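Local structure of lectin-related NK cell receptor LY49L1 (Mus musculus, 3G8K) at residues L43-N47 with E48-K52. The protein is a natural killer cell receptor whose C-type lectin-like domain, the part described here, belongs to the Ly49 family of receptors that recognise MHC class I molecules. The protein carries 1 engineered substitution. Sequence-based numbering, arbitrary orientation.
Sequences LKIDN and EDELK
The N-terminal cap of helix 48-57 in the C-type lectin-like domain is formed by N47, which accepts from E50 N, while the E50 side chain separately holds the loop that leaves strand 41-42 at D46 N. N47 holds the N-cap position: its OD1 lies 3.0 Å from E50 N. The side chain turns back over the helix start because CG sits between the backbone N and the carbonyl carbon (chi1 55°). Asparagine suits this place, being short enough to supply a carbonyl oxygen to an amide for which the helix offers no i-4 carbonyl; E50 N bonds N47 O only weakly. A water donates both to N47 OD1 and to D49 OD2, tying the cap to an acidic side chain that also bonds Y14. The first helical bond, L51 N to N47 O at 3.1 Å, closes the first turn.

With CG anti to the backbone N (chi1 179°) and the chain extended beyond it, the carboxylate of E50 is carried back along the loop to D46 N, from which OE2 accepts at 2.7 Å. That donor arrives from above the carboxylate plane, 44° out of it. Glutamate has the length for this reach. D46 OD1 stands 3.7 Å from E50 OE2, an acidic proximity that K17 probably eases by pairing with both carboxylates; Y19 also bonds E50 OE1. D46 OD2 meets K44 NZ through its syn lone pair, 2.8 Å away, in a salt bridge, and K44 NZ also donates to the P83 carbonyl.

Beside these polar groups, I45 CD1 touches L51 CD1 at 3.9 Å, and L86 packs on both branched side chains. Asparagine N-capping of this kind, accompanied by a glutamate that accepts from the loop backbone, here joins strand to helix within a C-type lectin-like fold.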
ATOM      1  N   LEU A  43      -8.261   9.589  -9.607  1.00 20.78           N
ATOM      2  CA  LEU A  43      -8.386   9.744  -8.165  1.00 20.28           C
ATOM      3  C   LEU A  43      -8.778  11.172  -7.717  1.00 18.48           C
ATOM      4  O   LEU A  43      -8.176  12.182  -8.088  1.00 18.64           O
ATOM      5  CB  LEU A  43      -7.132   9.239  -7.405  1.00 19.87           C
ATOM      6  CG  LEU A  43      -7.107   9.635  -5.891  1.00 16.63           C
ATOM      7  CD1 LEU A  43      -7.967   8.621  -5.165  1.00 16.54           C
ATOM      8  CD2 LEU A  43      -5.721   9.614  -5.240  1.00 18.03           C
ATOM      9  N   LYS A  44      -9.811  11.220  -6.885  1.00 20.84           N
ATOM     10  CA  LYS A  44     -10.145  12.468  -6.185  1.00 19.84           C
ATOM     11  C   LYS A  44      -9.743  12.459  -4.689  1.00 20.73           C
ATOM     12  O   LYS A  44     -10.089  11.530  -3.990  1.00 20.71           O
ATOM     13  CB  LYS A  44     -11.647  12.702  -6.275  1.00 21.17           C
ATOM     14  CG  LYS A  44     -12.063  13.945  -5.412  1.00 18.64           C
ATOM     15  CD  LYS A  44     -13.529  14.256  -5.562  1.00 25.98           C
ATOM     16  CE  LYS A  44     -14.390  13.152  -4.940  1.00 31.32           C
ATOM     17  NZ  LYS A  44     -14.871  13.684  -3.591  1.00 32.06           N
ATOM     18  N   ILE A  45      -9.122  13.544  -4.209  1.00 17.62           N
ATOM     19  CA  ILE A  45      -8.457  13.572  -2.961  1.00 19.01           C
ATOM     20  C   ILE A  45      -9.393  14.485  -2.099  1.00 19.73           C
ATOM     21  O   ILE A  45      -9.753  15.597  -2.479  1.00 19.42           O
ATOM     22  CB  ILE A  45      -6.977  14.096  -3.026  1.00 17.88           C
ATOM     23  CG1 ILE A  45      -6.102  13.312  -4.021  1.00 15.96           C
ATOM     24  CG2 ILE A  45      -6.247  14.052  -1.583  1.00 17.22           C
ATOM     25  CD1 ILE A  45      -4.626  13.702  -3.946  1.00 18.47           C
ATOM     26  N   ASP A  46      -9.819  13.954  -0.965  1.00 21.98           N
ATOM     27  CA  ASP A  46     -10.928  14.535  -0.220  1.00 22.42           C
ATOM     28  C   ASP A  46     -10.533  15.514   0.830  1.00 23.18           C
ATOM     29  O   ASP A  46     -11.363  16.355   1.211  1.00 22.69           O
ATOM     30  CB  ASP A  46     -11.736  13.398   0.404  1.00 24.97           C
ATOM     31  CG  ASP A  46     -12.684  12.810  -0.565  1.00 28.13           C
ATOM     32  OD1 ASP A  46     -12.700  11.598  -0.662  1.00 29.51           O
ATOM     33  OD2 ASP A  46     -13.380  13.590  -1.278  1.00 34.22           O
ATOM     34  N   ASN A  47      -9.305  15.402   1.330  1.00 23.29           N
ATOM     35  CA  ASN A  47      -8.795  16.223   2.433  1.00 23.71           C
ATOM     36  C   ASN A  47      -7.287  16.080   2.657  1.00 24.29           C
ATOM     37  O   ASN A  47      -6.630  15.263   2.016  1.00 25.77           O
ATOM     38  CB  ASN A  47      -9.588  15.942   3.728  1.00 23.92           C
ATOM     39  CG  ASN A  47      -9.596  14.489   4.091  1.00 20.67           C
ATOM     40  OD1 ASN A  47      -8.558  13.925   4.343  1.00 30.40           O
ATOM     41  ND2 ASN A  47     -10.754  13.868   4.138  1.00 21.18           N
ATOM     42  N   GLU A  48      -6.740  16.918   3.534  1.00 25.76           N
ATOM     43  CA  GLU A  48      -5.320  16.939   3.869  1.00 25.96           C
ATOM     44  C   GLU A  48      -4.820  15.633   4.496  1.00 26.11           C
ATOM     45  O   GLU A  48      -3.697  15.176   4.152  1.00 23.35           O
ATOM     46  CB  GLU A  48      -4.988  18.133   4.763  1.00 28.21           C
ATOM     47  CG  GLU A  48      -5.063  19.554   4.056  1.00 31.17           C
ATOM     48  CD  GLU A  48      -6.514  20.017   3.750  1.00 36.09           C
ATOM     49  OE1 GLU A  48      -6.670  21.051   3.023  1.00 35.58           O
ATOM     50  OE2 GLU A  48      -7.510  19.394   4.280  1.00 39.46           O
ATOM     51  N   ASP A  49      -5.635  15.039   5.377  1.00 26.21           N
ATOM     52  CA  ASP A  49      -5.362  13.706   5.973  1.00 28.88           C
ATOM     53  C   ASP A  49      -5.077  12.667   4.909  1.00 27.63           C
ATOM     54  O   ASP A  49      -4.121  11.868   5.021  1.00 28.01           O
ATOM     55  CB  ASP A  49      -6.559  13.231   6.822  1.00 29.99           C
ATOM     56  CG  ASP A  49      -6.264  11.972   7.663  1.00 37.77           C
ATOM     57  OD1 ASP A  49      -5.416  12.070   8.590  1.00 44.81           O
ATOM     58  OD2 ASP A  49      -6.906  10.890   7.448  1.00 43.80           O
ATOM     59  N   GLU A  50      -5.906  12.688   3.871  1.00 27.16           N
ATOM     60  CA  GLU A  50      -5.813  11.698   2.779  1.00 26.46           C
ATOM     61  C   GLU A  50      -4.574  11.904   1.898  1.00 25.16           C
ATOM     62  O   GLU A  50      -3.781  11.010   1.715  1.00 25.18           O
ATOM     63  CB  GLU A  50      -7.124  11.663   1.984  1.00 27.43           C
ATOM     64  CG  GLU A  50      -7.077  10.688   0.839  1.00 26.42           C
ATOM     65  CD  GLU A  50      -8.318  10.764  -0.006  1.00 28.00           C
ATOM     66  OE1 GLU A  50      -8.483   9.923  -0.891  1.00 23.05           O
ATOM     67  OE2 GLU A  50      -9.130  11.660   0.244  1.00 25.24           O
ATOM     68  N   LEU A  51      -4.388  13.131   1.440  1.00 26.79           N
ATOM     69  CA  LEU A  51      -3.142  13.576   0.876  1.00 26.40           C
ATOM     70  C   LEU A  51      -1.875  13.188   1.670  1.00 27.35           C
ATOM     71  O   LEU A  51      -0.900  12.713   1.054  1.00 24.34           O
ATOM     72  CB  LEU A  51      -3.151  15.090   0.623  1.00 26.09           C
ATOM     73  CG  LEU A  51      -1.948  15.573  -0.214  1.00 26.30           C
ATOM     74  CD1 LEU A  51      -1.778  14.983  -1.643  1.00 22.91           C
ATOM     75  CD2 LEU A  51      -1.934  17.032  -0.188  1.00 22.51           C
ATOM     76  N   LYS A  52      -1.863  13.427   2.996  1.00 28.54           N
ATOM     77  CA  LYS A  52      -0.721  12.991   3.863  1.00 30.09           C
ATOM     78  C   LYS A  52      -0.405  11.526   3.724  1.00 30.98           C
ATOM     79  O   LYS A  52       0.758  11.139   3.462  1.00 32.90           O
ATOM     80  CB  LYS A  52      -0.988  13.339   5.312  1.00 30.82           C
ATOM     81  CG  LYS A  52      -0.696  14.800   5.627  1.00 32.27           C
ATOM     82  CD  LYS A  52      -1.419  15.204   6.963  1.00 41.44           C
ATOM     83  CE  LYS A  52      -0.865  16.542   7.529  1.00 42.18           C
ATOM     84  NZ  LYS A  52      -1.022  17.622   6.497  1.00 42.01           N
TER
HETATM   85  O   HOH W   1      -8.880  11.276   5.314  1.00 29.43           O